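Local coordinates for titin (Homo sapiens, PDB 5JDD), which probably acts as a structural and elastic element of the muscle sarcomere, built in its I-band from immunoglobulin domains strung in series, at residues Glu111-His116 against Gly142-Leu147; Val4-Lys9 against Leu80-Lys85; Thr220-Met225 against Leu234-Val239. One frame throughout, in Å; residues are numbered along the deposited sequence.

Contact 1 of 3, residues Glu111-His116 against Gly142-Leu147; sequences ECEVSH and GKLHQL
The imidazole of His145 meets Val114 at its rim: Val114 CG2 lies near the ring plane, 3.7 Å from His145 CD2, and the two side chains cross at about a right angle. Phe162 meets the same ring with planes at about 40°, and Val140 and Trp123 also touch the His145 side chain. Its polar corner is served by water 1, which bonds to His145 NE2 at 3.0 Å and donates to the carbonyl oxygens of His116 and Gly142. The flat ends of Glu111 and Gln146 run side by side on the other face of the sheet, carboxylate and amide turned 62° apart, with Glu111 CG 3.8 Å from Gln146 CG. Leu144 CD1 lies between the two acids, 3.7 Å from Glu111 OE1 and 3.8 Å from Glu113 CG, while Glu113 OE2 forms a salt bridge with Lys95. Antiparallel backbone bonds hold all this in place: Cys112 N donates to His145 O, His145 N returns a nearly straight bond to Cys112 O, 2.9 Å, and Val114 N donates to Lys143 O. The chemistry thus divides by face: Cys112 and His145 turn to the packed interior, where the water contact at NE2 is consistent with a buried histidine, whereas the acids and amide suit the exposed face and partly exposed Leu144 gives the glutamate stems an apolar surface to pack on.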
loop_
_atom_site.group_PDB
_atom_site.type_symbol
_atom_site.label_atom_id
_atom_site.label_comp_id
_atom_site.label_asym_id
_atom_site.label_seq_id
_atom_site.Cartn_x
_atom_site.Cartn_y
_atom_site.Cartn_z
ATOM N N GLU A 111 -3.027 -4.084 -1.491
ATOM C CA GLU A 111 -4.040 -3.073 -1.237
ATOM C C GLU A 111 -4.763 -3.362 0.053
ATOM O O GLU A 111 -5.061 -4.512 0.369
ATOM C CB GLU A 111 -5.098 -3.046 -2.339
ATOM C CG GLU A 111 -4.612 -2.883 -3.748
ATOM C CD GLU A 111 -5.695 -3.258 -4.733
ATOM O OE1 GLU A 111 -6.867 -2.901 -4.481
ATOM O OE2 GLU A 111 -5.376 -3.930 -5.738
ATOM N N CYS A 112 -5.102 -2.300 0.765
ATOM C CA CYS A 112 -6.038 -2.421 1.870
ATOM C C CYS A 112 -7.044 -1.286 1.811
ATOM O O CYS A 112 -6.878 -0.333 1.040
ATOM C CB CYS A 112 -5.310 -2.422 3.220
ATOM S SG CYS A 112 -4.489 -0.856 3.667
ATOM N N GLU A 113 -8.084 -1.376 2.630
ATOM C CA GLU A 113 -9.055 -0.297 2.746
ATOM C C GLU A 113 -9.123 0.101 4.204
ATOM O O GLU A 113 -8.994 -0.753 5.088
ATOM C CB GLU A 113 -10.431 -0.704 2.193
ATOM C CG GLU A 113 -10.389 -0.956 0.679
ATOM C CD GLU A 113 -11.680 -1.491 0.065
ATOM O OE1 GLU A 113 -12.770 -1.377 0.672
ATOM O OE2 GLU A 113 -11.593 -2.026 -1.065
ATOM N N VAL A 114 -9.270 1.398 4.437
ATOM C CA VAL A 114 -9.301 1.952 5.774
ATOM C C VAL A 114 -10.642 2.639 6.049
ATOM O O VAL A 114 -11.443 2.862 5.142
ATOM C CB VAL A 114 -8.104 2.916 6.020
ATOM C CG1 VAL A 114 -6.775 2.185 5.788
ATOM C CG2 VAL A 114 -8.206 4.143 5.124
ATOM N N SER A 115 -10.862 2.982 7.312
ATOM C CA SER A 115 -12.164 3.434 7.795
ATOM C C SER A 115 -12.521 4.872 7.425
ATOM O O SER A 115 -13.698 5.248 7.430
ATOM C CB SER A 115 -12.204 3.280 9.311
ATOM O OG SER A 115 -11.122 3.977 9.906
ATOM N N HIS A 116 -11.507 5.685 7.138
ATOM C CA HIS A 116 -11.708 7.117 6.938
ATOM C C HIS A 116 -10.896 7.667 5.778
ATOM O O HIS A 116 -9.849 7.124 5.418
ATOM C CB HIS A 116 -11.331 7.878 8.215
ATOM C CG HIS A 116 -12.243 7.600 9.362
ATOM N ND1 HIS A 116 -12.092 6.504 10.186
ATOM C CD2 HIS A 116 -13.333 8.263 9.811
ATOM C CE1 HIS A 116 -13.052 6.509 11.096
ATOM N NE2 HIS A 116 -13.819 7.565 10.888
ATOM N N GLY A 142 -9.035 7.558 -2.110
ATOM C CA GLY A 142 -10.071 7.665 -1.090
ATOM C C GLY A 142 -9.726 6.890 0.170
ATOM O O GLY A 142 -8.819 7.270 0.908
ATOM N N LYS A 143 -10.462 5.810 0.418
ATOM C CA LYS A 143 -10.188 4.933 1.551
ATOM C C LYS A 143 -9.336 3.732 1.151
ATOM O O LYS A 143 -9.025 2.897 1.996
ATOM C CB LYS A 143 -11.493 4.461 2.196
ATOM C CG LYS A 143 -12.332 5.573 2.775
ATOM C CD LYS A 143 -13.800 5.199 2.592
ATOM C CE LYS A 143 -14.551 5.171 3.882
ATOM N NZ LYS A 143 -15.964 4.734 3.633
ATOM N N LEU A 144 -8.977 3.646 -0.127
ATOM C CA LEU A 144 -8.147 2.553 -0.637
ATOM C C LEU A 144 -6.677 2.954 -0.642
ATOM O O LEU A 144 -6.309 4.018 -1.135
ATOM C CB LEU A 144 -8.581 2.162 -2.057
ATOM C CG LEU A 144 -7.778 1.078 -2.788
ATOM C CD1 LEU A 144 -8.079 -0.291 -2.231
ATOM C CD2 LEU A 144 -8.058 1.101 -4.288
ATOM N N HIS A 145 -5.830 2.088 -0.104
ATOM C CA HIS A 145 -4.396 2.331 -0.082
ATOM C C HIS A 145 -3.675 1.214 -0.795
ATOM O O HIS A 145 -3.935 0.041 -0.544
ATOM C CB HIS A 145 -3.902 2.448 1.358
ATOM C CG HIS A 145 -4.296 3.735 2.005
ATOM N ND1 HIS A 145 -3.461 4.829 2.049
ATOM C CD2 HIS A 145 -5.464 4.125 2.577
ATOM C CE1 HIS A 145 -4.086 5.830 2.645
ATOM N NE2 HIS A 145 -5.300 5.424 2.978
ATOM N N GLN A 146 -2.759 1.584 -1.687
ATOM C CA GLN A 146 -2.067 0.602 -2.508
ATOM C C GLN A 146 -0.552 0.804 -2.508
ATOM O O GLN A 146 -0.057 1.937 -2.508
ATOM C CB GLN A 146 -2.610 0.653 -3.942
ATOM C CG GLN A 146 -2.030 -0.390 -4.877
ATOM C CD GLN A 146 -2.578 -0.269 -6.284
ATOM O OE1 GLN A 146 -2.945 0.820 -6.730
ATOM N NE2 GLN A 146 -2.636 -1.388 -6.992
ATOM N N LEU A 147 0.168 -0.316 -2.517
ATOM C CA LEU A 147 1.619 -0.343 -2.686
ATOM C C LEU A 147 1.905 -1.182 -3.916
ATOM O O LEU A 147 1.522 -2.353 -3.985
ATOM C CB LEU A 147 2.308 -0.965 -1.471
ATOM C CG LEU A 147 3.828 -1.167 -1.597
ATOM C CD1 LEU A 147 4.532 0.178 -1.659
ATOM C CD2 LEU A 147 4.372 -1.973 -0.429
HETATM O O HOH W 1 -7.664 7.220 3.593
#

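Contact 2 of 3, residues Val4-Lys9 against Leu80-Lys85; sequences VKIIKK and LECKAK
The carbonyl oxygen of Val4 meets a methyl group, Leu80 CD1, at 3.7 Å; no hydrogen bond links Val4-Lys9 with Leu80-Lys85. That absence follows from the I-set immunoglobulin sandwich, in which strand 6-8 belongs to one sheet and strand 80-89 to the other. The axes of segments 6-8 and 80-85 stay 9.5 Å apart at closest and run at 26° to each other, so side chains alone bridge the gap. Ile6 does most of the bridging. Its chi1 of -68° sets CG1 anti to the carbonyl carbon, and the extended branch then brings CD1 to 3.7 Å from Leu80 CB and 4.0 Å from Cys82 SG. Ile6 and Leu80 run antiparallel alongside one another, each passing the other's stem, a fit that suits two branched aliphatic chains reaching across from facing sheets. Cys82, small and buried, is apt for a place hemmed in further by Val25 and Pro10. On the other strand, Ile7 and Lys8 both face Ser26 in a classic beta bulge, and Ile7 is exposed and takes no part in this contact. After the bulge the chain comes nearer to strand 80-89, and Lys9 suits an exposed rim, its hydrocarbon stem packing while its ammonium can reach solvent. The stem bends at its third and fourth torsions, and the nearest touch is Lys9 CD against Cys82 CB, 3.9 Å apart.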
loop_
_atom_site.group_PDB
_atom_site.type_symbol
_atom_site.label_atom_id
_atom_site.label_comp_id
_atom_site.label_asym_id
_atom_site.label_seq_id
_atom_site.Cartn_x
_atom_site.Cartn_y
_atom_site.Cartn_z
ATOM N N VAL A 4 -35.617 28.626 37.239
ATOM C CA VAL A 4 -34.564 28.276 36.285
ATOM C C VAL A 4 -35.001 27.082 35.438
ATOM O O VAL A 4 -35.477 26.074 35.963
ATOM C CB VAL A 4 -33.220 27.956 36.987
ATOM C CG1 VAL A 4 -32.190 27.458 35.984
ATOM C CG2 VAL A 4 -32.698 29.187 37.720
ATOM N N LYS A 5 -34.842 27.207 34.125
ATOM C CA LYS A 5 -35.249 26.177 33.185
ATOM C C LYS A 5 -34.072 25.813 32.279
ATOM O O LYS A 5 -33.268 26.678 31.920
ATOM C CB LYS A 5 -36.410 26.695 32.323
ATOM C CG LYS A 5 -37.555 27.307 33.138
ATOM C CD LYS A 5 -38.616 27.980 32.262
ATOM C CE LYS A 5 -38.277 29.438 31.953
ATOM N NZ LYS A 5 -38.215 30.287 33.185
ATOM N N ILE A 6 -33.958 24.540 31.909
ATOM C CA ILE A 6 -33.056 24.180 30.827
ATOM C C ILE A 6 -33.769 24.472 29.502
ATOM O O ILE A 6 -34.912 24.055 29.283
ATOM C CB ILE A 6 -32.575 22.713 30.913
ATOM C CG1 ILE A 6 -31.662 22.530 32.133
ATOM C CG2 ILE A 6 -31.840 22.309 29.639
ATOM C CD1 ILE A 6 -31.254 21.098 32.386
ATOM N N ILE A 7 -33.093 25.221 28.640
ATOM C CA ILE A 7 -33.669 25.707 27.390
ATOM C C ILE A 7 -33.179 24.885 26.203
ATOM O O ILE A 7 -33.974 24.421 25.388
ATOM C CB ILE A 7 -33.332 27.200 27.187
ATOM C CG1 ILE A 7 -33.996 28.045 28.279
ATOM C CG2 ILE A 7 -33.727 27.678 25.777
ATOM C CD1 ILE A 7 -35.532 27.977 28.276
ATOM N N LYS A 8 -31.866 24.708 26.106
ATOM C CA LYS A 8 -31.284 23.873 25.065
ATOM C C LYS A 8 -30.392 22.802 25.694
ATOM O O LYS A 8 -29.491 23.117 26.477
ATOM C CB LYS A 8 -30.503 24.739 24.071
ATOM C CG LYS A 8 -29.696 23.953 23.053
ATOM C CD LYS A 8 -28.223 23.941 23.430
ATOM C CE LYS A 8 -27.513 22.729 22.859
ATOM N NZ LYS A 8 -28.108 22.326 21.556
ATOM N N LYS A 9 -30.653 21.540 25.361
ATOM C CA LYS A 9 -29.950 20.410 25.968
ATOM C C LYS A 9 -28.763 19.978 25.114
ATOM O O LYS A 9 -28.757 20.205 23.907
ATOM C CB LYS A 9 -30.922 19.241 26.161
ATOM C CG LYS A 9 -32.129 19.600 27.029
ATOM C CD LYS A 9 -32.819 18.363 27.598
ATOM C CE LYS A 9 -34.011 17.912 26.758
ATOM N NZ LYS A 9 -33.601 17.086 25.590
ATOM N N LEU A 80 -32.040 19.693 37.979
ATOM C CA LEU A 80 -32.284 19.348 36.580
ATOM C C LEU A 80 -31.034 18.717 35.998
ATOM O O LEU A 80 -29.919 19.176 36.255
ATOM C CB LEU A 80 -32.643 20.593 35.765
ATOM C CG LEU A 80 -33.806 21.442 36.284
ATOM C CD1 LEU A 80 -33.833 22.777 35.559
ATOM C CD2 LEU A 80 -35.128 20.713 36.110
ATOM N N GLU A 81 -31.219 17.659 35.219
ATOM C CA GLU A 81 -30.099 17.007 34.555
ATOM C C GLU A 81 -30.411 16.794 33.089
ATOM O O GLU A 81 -31.574 16.695 32.692
ATOM C CB GLU A 81 -29.779 15.663 35.209
ATOM C CG GLU A 81 -29.494 15.739 36.694
ATOM C CD GLU A 81 -29.168 14.383 37.285
ATOM O OE1 GLU A 81 -28.973 13.430 36.497
ATOM O OE2 GLU A 81 -29.113 14.274 38.532
ATOM N N CYS A 82 -29.358 16.727 32.286
ATOM C CA CYS A 82 -29.483 16.324 30.892
ATOM C C CYS A 82 -28.207 15.614 30.467
ATOM O O CYS A 82 -27.120 15.897 30.977
ATOM C CB CYS A 82 -29.792 17.514 29.974
ATOM S SG CYS A 82 -28.738 18.960 30.211
ATOM N N LYS A 83 -28.351 14.680 29.538
ATOM C CA LYS A 83 -27.261 13.798 29.173
ATOM C C LYS A 83 -27.067 13.750 27.671
ATOM O O LYS A 83 -28.016 13.909 26.901
ATOM C CB LYS A 83 -27.551 12.380 29.671
ATOM C CG LYS A 83 -27.574 12.230 31.176
ATOM C CD LYS A 83 -28.139 10.874 31.569
ATOM C CE LYS A 83 -28.273 10.744 33.085
ATOM N NZ LYS A 83 -26.946 10.678 33.764
ATOM N N ALA A 84 -25.823 13.524 27.264
ATOM C CA ALA A 84 -25.495 13.256 25.866
ATOM C C ALA A 84 -24.270 12.360 25.808
ATOM O O ALA A 84 -23.544 12.223 26.794
ATOM C CB ALA A 84 -25.249 14.555 25.104
ATOM N N LYS A 85 -24.023 11.760 24.648
ATOM C CA LYS A 85 -22.915 10.827 24.527
ATOM C C LYS A 85 -21.873 11.278 23.534
ATOM O O LYS A 85 -22.196 11.907 22.523
ATOM C CB LYS A 85 -23.421 9.438 24.128
ATOM C CG LYS A 85 -24.238 8.771 25.217
ATOM C CD LYS A 85 -24.858 7.465 24.746
ATOM C CE LYS A 85 -25.607 6.814 25.893
ATOM N NZ LYS A 85 -26.314 5.578 25.435
#

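Contact 3 of 3, residues Thr220-Met225 against Leu234-Val239; sequences TDKCQM and LNIRNV
Strands 223-225 and 234-236 run antiparallel, their axes 4.7 Å apart at closest, and Gln224 and Asn235 exchange two backbone bonds while Arg237 N extends the ladder to Lys222 O. The approach to the first strand is shaped by an ST motif in which Thr220 OG1 accepts from Cys223 N at 2.9 Å, a role that suits a short hydroxyl side chain. On the inward face, Met225 and Leu234 lie side by side, pointing the same way, with Met225 CG 3.6 Å from Leu234 CD1. Cys223 SG rests beside Ile236 CG1 at 4.1 Å, and Tyr247 packs on Leu234 and Ile236. The outward face is polar. There the amide of Gln224 donates through NE2 to a lone pair of Asp221 O, at 3.0 Å. Gln224 NE2 also lies over one face of the Arg237 guanidinium, offset toward its rim, 3.5 Å from Arg237 NH2. The two planes are 46° apart, and this is packing between two donors rather than a bond. Lys222 runs across the strand end: an extended stem from chi1 -178° carries CE to 3.8 Å from Ile236 CG2, and NZ donates to Arg237 O at 2.9 Å, nearly in line with the carbonyl. A lysine suits this place because its long apolar stem spans to an ammonium group that also forms a salt bridge with Asp243. The pairing recalls the basic residue at strand D joined to an acid before strand F in V- and I-set domains, here set beside the D-E hairpin of the I-set fold.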
loop_
_atom_site.group_PDB
_atom_site.type_symbol
_atom_site.label_atom_id
_atom_site.label_comp_id
_atom_site.label_asym_id
_atom_site.label_seq_id
_atom_site.Cartn_x
_atom_site.Cartn_y
_atom_site.Cartn_z
ATOM N N THR A 220 17.575 -4.827 -33.769
ATOM C CA THR A 220 17.819 -4.256 -35.090
ATOM C C THR A 220 17.055 -5.052 -36.135
ATOM O O THR A 220 16.451 -6.075 -35.817
ATOM C CB THR A 220 19.309 -4.308 -35.476
ATOM O OG1 THR A 220 19.725 -5.674 -35.567
ATOM C CG2 THR A 220 20.183 -3.581 -34.460
ATOM N N ASP A 221 17.088 -4.583 -37.379
ATOM C CA ASP A 221 16.444 -5.312 -38.459
ATOM C C ASP A 221 17.093 -6.687 -38.582
ATOM O O ASP A 221 16.410 -7.682 -38.825
ATOM C CB ASP A 221 16.551 -4.556 -39.788
ATOM C CG ASP A 221 15.688 -3.299 -39.830
ATOM O OD1 ASP A 221 14.683 -3.229 -39.089
ATOM O OD2 ASP A 221 16.020 -2.384 -40.618
ATOM N N LYS A 222 18.407 -6.742 -38.381
ATOM C CA LYS A 222 19.118 -8.013 -38.478
ATOM C C LYS A 222 18.843 -8.953 -37.311
ATOM O O LYS A 222 18.683 -10.154 -37.509
ATOM C CB LYS A 222 20.623 -7.800 -38.623
ATOM C CG LYS A 222 21.363 -9.122 -38.761
ATOM C CD LYS A 222 22.836 -8.935 -38.937
ATOM C CE LYS A 222 23.541 -10.249 -38.728
ATOM N NZ LYS A 222 23.950 -10.878 -40.014
ATOM N N CYS A 223 18.796 -8.406 -36.100
ATOM C CA CYS A 223 18.560 -9.202 -34.894
ATOM C C CYS A 223 17.247 -8.812 -34.254
ATOM O O CYS A 223 17.162 -7.814 -33.526
ATOM C CB CYS A 223 19.698 -9.028 -33.884
ATOM S SG CYS A 223 21.285 -9.652 -34.491
ATOM N N GLN A 224 16.208 -9.587 -34.543
ATOM C CA GLN A 224 14.889 -9.298 -34.000
ATOM C C GLN A 224 14.552 -10.233 -32.845
ATOM O O GLN A 224 14.719 -11.452 -32.942
ATOM C CB GLN A 224 13.823 -9.357 -35.097
ATOM C CG GLN A 224 14.040 -8.317 -36.194
ATOM C CD GLN A 224 13.024 -8.409 -37.314
ATOM O OE1 GLN A 224 11.921 -8.926 -37.129
ATOM N NE2 GLN A 224 13.390 -7.904 -38.489
ATOM N N MET A 225 14.087 -9.650 -31.744
ATOM C CA MET A 225 13.764 -10.399 -30.539
ATOM C C MET A 225 12.290 -10.253 -30.219
ATOM O O MET A 225 11.805 -9.141 -29.989
ATOM C CB MET A 225 14.612 -9.910 -29.367
ATOM C CG MET A 225 16.057 -10.390 -29.468
ATOM S SD MET A 225 17.319 -9.427 -28.599
ATOM C CE MET A 225 17.380 -7.945 -29.618
ATOM N N LEU A 234 15.071 -15.219 -30.880
ATOM C CA LEU A 234 16.076 -14.306 -31.403
ATOM C C LEU A 234 16.307 -14.722 -32.848
ATOM O O LEU A 234 16.809 -15.817 -33.122
ATOM C CB LEU A 234 17.379 -14.387 -30.596
ATOM C CG LEU A 234 18.617 -13.741 -31.233
ATOM C CD1 LEU A 234 18.428 -12.255 -31.413
ATOM C CD2 LEU A 234 19.853 -14.031 -30.388
ATOM N N ASN A 235 15.897 -13.864 -33.771
ATOM C CA ASN A 235 15.956 -14.172 -35.185
ATOM C C ASN A 235 17.065 -13.352 -35.808
ATOM O O ASN A 235 17.026 -12.124 -35.760
ATOM C CB ASN A 235 14.613 -13.853 -35.839
ATOM C CG ASN A 235 14.601 -14.164 -37.326
ATOM O OD1 ASN A 235 14.728 -13.268 -38.163
ATOM N ND2 ASN A 235 14.454 -15.438 -37.660
ATOM N N ILE A 236 18.057 -14.031 -36.375
ATOM C CA ILE A 236 19.195 -13.349 -36.984
ATOM C C ILE A 236 19.209 -13.616 -38.482
ATOM O O ILE A 236 19.314 -14.764 -38.918
ATOM C CB ILE A 236 20.541 -13.799 -36.368
ATOM C CG1 ILE A 236 20.509 -13.658 -34.839
ATOM C CG2 ILE A 236 21.684 -12.979 -36.940
ATOM C CD1 ILE A 236 21.808 -14.052 -34.162
ATOM N N ARG A 237 19.110 -12.550 -39.269
ATOM C CA ARG A 237 19.099 -12.669 -40.725
ATOM C C ARG A 237 20.486 -12.671 -41.337
ATOM O O ARG A 237 21.409 -12.062 -40.798
ATOM C CB ARG A 237 18.300 -11.527 -41.339
ATOM C CG ARG A 237 16.855 -11.542 -40.945
ATOM C CD ARG A 237 16.149 -10.321 -41.477
ATOM N NE ARG A 237 14.718 -10.379 -41.206
ATOM C CZ ARG A 237 13.835 -9.520 -41.698
ATOM N NH1 ARG A 237 14.244 -8.538 -42.491
ATOM N NH2 ARG A 237 12.548 -9.645 -41.404
ATOM N N ASN A 238 20.613 -13.365 -42.470
ATOM C CA ASN A 238 21.789 -13.267 -43.338
ATOM C C ASN A 238 23.087 -13.504 -42.561
ATOM O O ASN A 238 23.983 -12.659 -42.541
ATOM C CB ASN A 238 21.818 -11.905 -44.056
ATOM C CG ASN A 238 22.837 -11.861 -45.182
ATOM O OD1 ASN A 238 23.251 -12.899 -45.699
ATOM N ND2 ASN A 238 23.253 -10.658 -45.561
ATOM N N VAL A 239 23.176 -14.655 -41.904
ATOM C CA VAL A 239 24.288 -14.871 -40.983
ATOM C C VAL A 239 25.636 -14.973 -41.693
ATOM O O VAL A 239 25.740 -15.413 -42.849
ATOM C CB VAL A 239 24.068 -16.090 -40.055
ATOM C CG1 VAL A 239 22.854 -15.867 -39.161
ATOM C CG2 VAL A 239 23.912 -17.371 -40.862
HETATM O O HOH W 2 24.302 -9.772 -42.280
#

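In the fold
The three contacts belong to three successive immunoglobulin domains, arranged in series along an elongated chain: contact 1 lies near its centre, while the centres of contacts 2 and 3 are about 88 Å apart, on opposite sides of it. Contacts 1 and 3 each join neighbouring strands within the four-stranded sheet, B with E and D with E respectively, and both rely on backbone ladders with an apolar inward face and a polar outward one. Contact 2 instead spans the gap between the two sheets, between strand A of one and strand G of the other, through side chains alone. It is a surface contact, whereas the other two are partly buried.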